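Local coordinates for halohydrin dehalogenase (Rhizobium radiobacter, PDB 4IY1), which probably catalyses the conversion of vicinal halohydrins into epoxides with release of halide, using a short-chain dehydrogenase/reductase-type fold, at residues H72-V77 against R122-I127; F129-A134 against A172-G177. The protein carries 37 engineered substitutions. One frame throughout, in Å; residues are numbered along the deposited sequence.

Both contacts hold strand 126-130, each at a different end and to a different neighbour. Interaction 1 joins the start of this strand and the turn before it to strand 75-79. Interaction 2 joins its finish to strand 170-175. Their centres lie about 20 Å apart, but they meet in the sheet, where Val-77 CG1 packs 3.6 Å from Ile-130 CD1. Interaction 1 lies about 16 Å from the centre of the chain and is partly buried, with a salt bridge and two waters ahead of its short parallel pairing. Interaction 2 lies near the centre of the chain, wholly buried, and relies on backbone hydrogen bonds, aliphatic side chains and small residues, with no charge crossing it.

Interaction 1: residues H72-V77 against R122-I127; sequences HVDILV and RKSGHI. Engineered in segment 72-77: His-72 (natural residue Gln), Ile-75 (natural residue Val).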
loop_
_atom_site.group_PDB
_atom_site.type_symbol
_atom_site.label_atom_id
_atom_site.label_comp_id
_atom_site.label_asym_id
_atom_site.label_seq_id
_atom_site.Cartn_x
_atom_site.Cartn_y
_atom_site.Cartn_z
ATOM N N HIS B 72 -18.173 20.595 24.270
ATOM C CA HIS B 72 -18.108 19.183 23.878
ATOM C C HIS B 72 -17.364 19.133 22.607
ATOM O O HIS B 72 -17.714 19.838 21.659
ATOM C CB HIS B 72 -19.503 18.606 23.621
ATOM C CG HIS B 72 -19.990 17.673 24.709
ATOM N ND1 HIS B 72 -21.305 17.470 24.960
ATOM C CD2 HIS B 72 -19.288 16.923 25.663
ATOM C CE1 HIS B 72 -21.437 16.611 25.991
ATOM N NE2 HIS B 72 -20.199 16.277 26.420
ATOM N N VAL B 73 -16.392 18.237 22.521
ATOM C CA VAL B 73 -15.458 18.253 21.405
ATOM C C VAL B 73 -16.036 17.497 20.205
ATOM O O VAL B 73 -16.434 16.339 20.314
ATOM C CB VAL B 73 -14.090 17.675 21.817
ATOM C CG1 VAL B 73 -13.133 17.651 20.643
ATOM C CG2 VAL B 73 -13.513 18.460 22.983
ATOM N N ASP B 74 -16.210 18.199 19.096
ATOM C CA ASP B 74 -16.727 17.565 17.891
ATOM C C ASP B 74 -15.562 17.162 17.008
ATOM O O ASP B 74 -15.658 16.218 16.238
ATOM C CB ASP B 74 -17.661 18.513 17.140
ATOM C CG ASP B 74 -18.920 18.851 17.938
ATOM O OD1 ASP B 74 -18.995 19.965 18.488
ATOM O OD2 ASP B 74 -19.858 18.032 17.962
ATOM N N ILE B 75 -14.482 17.926 17.069
ATOM C CA ILE B 75 -13.339 17.674 16.206
ATOM C C ILE B 75 -12.031 17.695 16.961
ATOM O O ILE B 75 -11.719 18.674 17.656
ATOM C CB ILE B 75 -13.282 18.679 15.032
ATOM C CG1 ILE B 75 -14.550 18.580 14.176
ATOM C CG2 ILE B 75 -12.086 18.394 14.152
ATOM C CD1 ILE B 75 -15.085 19.939 13.758
ATOM N N LEU B 76 -11.256 16.619 16.819
ATOM C CA LEU B 76 -9.902 16.596 17.322
ATOM C C LEU B 76 -8.949 16.635 16.139
ATOM O O LEU B 76 -8.994 15.767 15.267
ATOM C CB LEU B 76 -9.663 15.296 18.101
ATOM C CG LEU B 76 -8.222 14.936 18.481
ATOM C CD1 LEU B 76 -7.612 16.021 19.382
ATOM C CD2 LEU B 76 -8.179 13.547 19.178
ATOM N N VAL B 77 -8.049 17.605 16.125
ATOM C CA VAL B 77 -6.937 17.560 15.200
ATOM C C VAL B 77 -5.659 17.377 15.991
ATOM O O VAL B 77 -5.214 18.301 16.693
ATOM C CB VAL B 77 -6.830 18.837 14.339
ATOM C CG1 VAL B 77 -5.679 18.712 13.360
ATOM C CG2 VAL B 77 -8.132 19.109 13.626
ATOM N N ARG B 122 -22.418 10.601 22.038
ATOM C CA ARG B 122 -23.141 11.457 21.097
ATOM C C ARG B 122 -23.275 10.886 19.682
ATOM O O ARG B 122 -23.986 11.446 18.849
ATOM C CB ARG B 122 -22.520 12.855 21.059
ATOM C CG ARG B 122 -22.519 13.570 22.409
ATOM C CD ARG B 122 -21.377 14.581 22.534
ATOM N NE ARG B 122 -21.569 15.714 21.637
ATOM C CZ ARG B 122 -20.733 16.061 20.653
ATOM N NH1 ARG B 122 -19.585 15.399 20.461
ATOM N NH2 ARG B 122 -21.055 17.074 19.850
ATOM N N LYS B 123 -22.662 9.731 19.424
ATOM C CA LYS B 123 -22.591 9.217 18.072
ATOM C C LYS B 123 -22.244 10.358 17.086
ATOM O O LYS B 123 -22.884 10.507 16.061
ATOM C CB LYS B 123 -23.896 8.536 17.663
ATOM C CG LYS B 123 -24.313 7.392 18.571
ATOM C CD LYS B 123 -23.681 6.089 18.091
ATOM C CE LYS B 123 -23.820 4.963 19.112
ATOM N NZ LYS B 123 -22.805 5.077 20.201
ATOM N N SER B 124 -21.280 11.202 17.441
ATOM C CA SER B 124 -20.746 12.136 16.466
ATOM C C SER B 124 -19.394 12.705 16.892
ATOM O O SER B 124 -19.122 12.882 18.074
ATOM C CB SER B 124 -21.759 13.249 16.154
ATOM O OG SER B 124 -21.548 14.373 16.979
ATOM N N GLY B 125 -18.556 13.003 15.910
ATOM C CA GLY B 125 -17.218 13.505 16.166
ATOM C C GLY B 125 -16.382 13.168 14.940
ATOM O O GLY B 125 -16.815 12.388 14.082
ATOM N N HIS B 126 -15.247 13.842 14.803
ATOM C CA HIS B 126 -14.284 13.525 13.760
ATOM C C HIS B 126 -12.934 13.613 14.387
ATOM O O HIS B 126 -12.681 14.511 15.196
ATOM C CB HIS B 126 -14.374 14.543 12.624
ATOM C CG HIS B 126 -15.638 14.448 11.828
ATOM N ND1 HIS B 126 -16.766 15.076 12.195
ATOM C CD2 HIS B 126 -15.894 13.895 10.566
ATOM C CE1 HIS B 126 -17.752 14.805 11.302
ATOM N NE2 HIS B 126 -17.216 14.114 10.291
ATOM N N ILE B 127 -12.059 12.676 14.024
ATOM C CA ILE B 127 -10.725 12.614 14.563
ATOM C C ILE B 127 -9.688 12.542 13.453
ATOM O O ILE B 127 -9.841 11.772 12.493
ATOM C CB ILE B 127 -10.580 11.374 15.464
ATOM C CG1 ILE B 127 -11.524 11.513 16.681
ATOM C CG2 ILE B 127 -9.138 11.220 15.940
ATOM C CD1 ILE B 127 -11.338 10.378 17.665
HETATM O O HOH W 1 -17.715 16.496 14.243
HETATM O O HOH W 2 -19.585 15.932 16.383
#
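Arg-122 reaches from the end of helix 94-122 to Asp-74 in a salt bridge. CD lies over one face of the engineered, poorly ordered His-72 ring, 4.0 Å from its centroid, and the bend at chi3 (68°) beyond it turns the guanidinium toward Asp-74. Asp-74 OD2 meets NH2 at the guanidinium edge; the modelled 2.4 Å is so short that the exact length is doubtful. Replacing Arg-122 by an alanine is likely to leave that carboxylate oxygen without its positive mate and to uncover this face of the His-72 ring. Thr-3 N binds OD1 of the same carboxylate. Ser-124 OG lies over the guanidinium and shares a water with Asp-74 OD2. Next, Gly-125 CA runs 3.1 Å from Asp-74 O, at backbone angles where a CB would jam against the preceding carbonyl. His-126 N then donates to Asp-74 O (2.8 Å), and a water in the plane of the imidazole ties ND1 (2.7 Å) to that same oxygen, while NE2 bonds to Asp-230. His-126 O accepts from Leu-76 N at 3.0 Å, nearly straight at 165°. On the helix 94-122 side, Ile-127 CG2 packs 4.1 Å from Leu-76 CD2. Neighbouring parallel strands linked through a helix make this a beta-alpha-beta unit of the Rossmann-type sheet.

Interaction 2: residues F129-A134 against A172-G177; sequences FITSAA and AIAPNG. Engineered in segment 129-134: Ala-134 (natural residue Thr). Engineered in segment 172-177: Ala-174 (natural residue Gly), Gly-177 (natural residue Tyr).
Phe-129 and Ala-172 open the close-knit half of the contact, pairing side by side as parallel strands. Phe-129 O takes the N-H of Ile-173 at 2.8 Å, with the bond nearly straight (166°). One step on, Ile-173 O receives Thr-131 N, also at 2.8 Å but more bent (143°), with the donor tilted out of the carbonyl plane. Ile-130 holds CG2 anti to its own N (chi1 -57° for CG1), which sets that methyl against Pro-175 CG, 4.0 Å away, the two side chains crossing at about a right angle. Pro-175 CD in turn presses to 3.4 Å from Thr-131 O. The pairing belongs to the beta-alpha-beta unit in which helix 143-163 links strand 126-130 to strand 170-175, at the carboxyl end of the sheet, where short-chain dehydrogenase/reductase folds carry their active site. Thr-131 OG1 turns to Ser-153 on that helix. Beyond Thr-131 the regular pairing stops. The engineered Ala-174 rests its CB 3.6 Å from Ser-132 C, and a single bond remains, Ala-133 N to Pro-175 O (2.9 Å), approached from above the carbonyl plane. Ser-132 OG accepts from Ala-134 N, two residues on, in an ST turn. At this looser end, still buried, Ala-133 CB meets Asn-176 CB at 4.0 Å, and Asn-176 and the engineered Ala-134 both touch Trp-139.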
loop_
_atom_site.group_PDB
_atom_site.type_symbol
_atom_site.label_atom_id
_atom_site.label_comp_id
_atom_site.label_asym_id
_atom_site.label_seq_id
_atom_site.Cartn_x
_atom_site.Cartn_y
_atom_site.Cartn_z
ATOM N N PHE B 129 -5.537 12.763 12.666
ATOM C CA PHE B 129 -4.139 12.788 13.039
ATOM C C PHE B 129 -3.357 13.468 11.904
ATOM O O PHE B 129 -3.402 13.018 10.757
ATOM C CB PHE B 129 -3.620 11.352 13.189
ATOM C CG PHE B 129 -4.215 10.591 14.363
ATOM C CD1 PHE B 129 -3.975 9.244 14.505
ATOM C CD2 PHE B 129 -5.021 11.231 15.305
ATOM C CE1 PHE B 129 -4.505 8.524 15.569
ATOM C CE2 PHE B 129 -5.590 10.524 16.347
ATOM C CZ PHE B 129 -5.343 9.163 16.472
ATOM N N ILE B 130 -2.527 14.441 12.242
ATOM C CA ILE B 130 -1.537 14.893 11.276
ATOM C C ILE B 130 -0.227 14.129 11.416
ATOM O O ILE B 130 0.471 14.269 12.415
ATOM C CB ILE B 130 -1.371 16.435 11.291
ATOM C CG1 ILE B 130 -2.727 17.068 11.011
ATOM C CG2 ILE B 130 -0.419 16.871 10.179
ATOM C CD1 ILE B 130 -2.743 18.559 11.200
ATOM N N THR B 131 0.048 13.204 10.475
ATOM C CA THR B 131 1.271 12.384 10.590
ATOM C C THR B 131 2.416 12.851 9.654
ATOM O O THR B 131 2.874 13.998 9.763
ATOM C CB THR B 131 0.961 10.865 10.474
ATOM O OG1 THR B 131 0.569 10.549 9.133
ATOM C CG2 THR B 131 -0.248 10.501 11.437
ATOM N N SER B 132 2.866 11.986 8.740
ATOM C CA SER B 132 3.894 12.356 7.779
ATOM C C SER B 132 4.026 11.333 6.654
ATOM O O SER B 132 3.901 10.123 6.895
ATOM C CB SER B 132 5.235 12.482 8.472
ATOM O OG SER B 132 6.259 12.638 7.516
ATOM N N ALA B 133 4.456 11.808 5.473
ATOM C CA ALA B 133 4.631 10.946 4.311
ATOM C C ALA B 133 5.968 10.243 4.412
ATOM O O ALA B 133 6.304 9.399 3.587
ATOM C CB ALA B 133 4.534 11.750 3.021
ATOM N N ALA B 134 6.672 10.496 5.512
ATOM C CA ALA B 134 7.881 9.745 5.828
ATOM C C ALA B 134 7.607 8.256 6.137
ATOM O O ALA B 134 8.422 7.419 5.818
ATOM C CB ALA B 134 8.626 10.409 6.971
ATOM N N ALA B 172 -6.042 10.027 8.817
ATOM C CA ALA B 172 -4.680 10.579 8.984
ATOM C C ALA B 172 -4.269 11.441 7.775
ATOM O O ALA B 172 -4.581 11.108 6.635
ATOM C CB ALA B 172 -3.658 9.469 9.198
ATOM N N ILE B 173 -3.583 12.550 8.029
ATOM C CA ILE B 173 -3.063 13.361 6.928
ATOM C C ILE B 173 -1.554 13.295 6.972
ATOM O O ILE B 173 -0.945 13.686 7.954
ATOM C CB ILE B 173 -3.509 14.838 7.011
ATOM C CG1 ILE B 173 -5.004 14.964 6.750
ATOM C CG2 ILE B 173 -2.746 15.683 5.965
ATOM C CD1 ILE B 173 -5.566 16.342 7.137
ATOM N N ALA B 174 -0.954 12.765 5.910
ATOM C CA ALA B 174 0.462 12.461 5.920
ATOM C C ALA B 174 1.175 13.432 4.943
ATOM O O ALA B 174 1.204 13.191 3.753
ATOM C CB ALA B 174 0.685 11.006 5.454
ATOM N N PRO B 175 1.680 14.555 5.452
ATOM C CA PRO B 175 2.192 15.585 4.554
ATOM C C PRO B 175 3.658 15.424 4.213
ATOM O O PRO B 175 4.395 14.687 4.878
ATOM C CB PRO B 175 1.956 16.896 5.330
ATOM C CG PRO B 175 1.265 16.501 6.607
ATOM C CD PRO B 175 1.516 15.052 6.820
ATOM N N ASN B 176 4.056 16.008 3.094
ATOM C CA ASN B 176 5.466 16.378 2.903
ATOM C C ASN B 176 5.537 17.684 2.105
ATOM O O ASN B 176 4.704 17.912 1.242
ATOM C CB ASN B 176 6.245 15.261 2.194
ATOM C CG ASN B 176 7.729 15.595 2.020
ATOM O OD1 ASN B 176 8.184 15.947 0.920
ATOM N ND2 ASN B 176 8.488 15.474 3.096
ATOM N N GLY B 177 6.453 18.580 2.483
ATOM C CA GLY B 177 6.699 19.793 1.718
ATOM C C GLY B 177 5.626 20.844 1.944
ATOM O O GLY B 177 5.348 21.662 1.054
#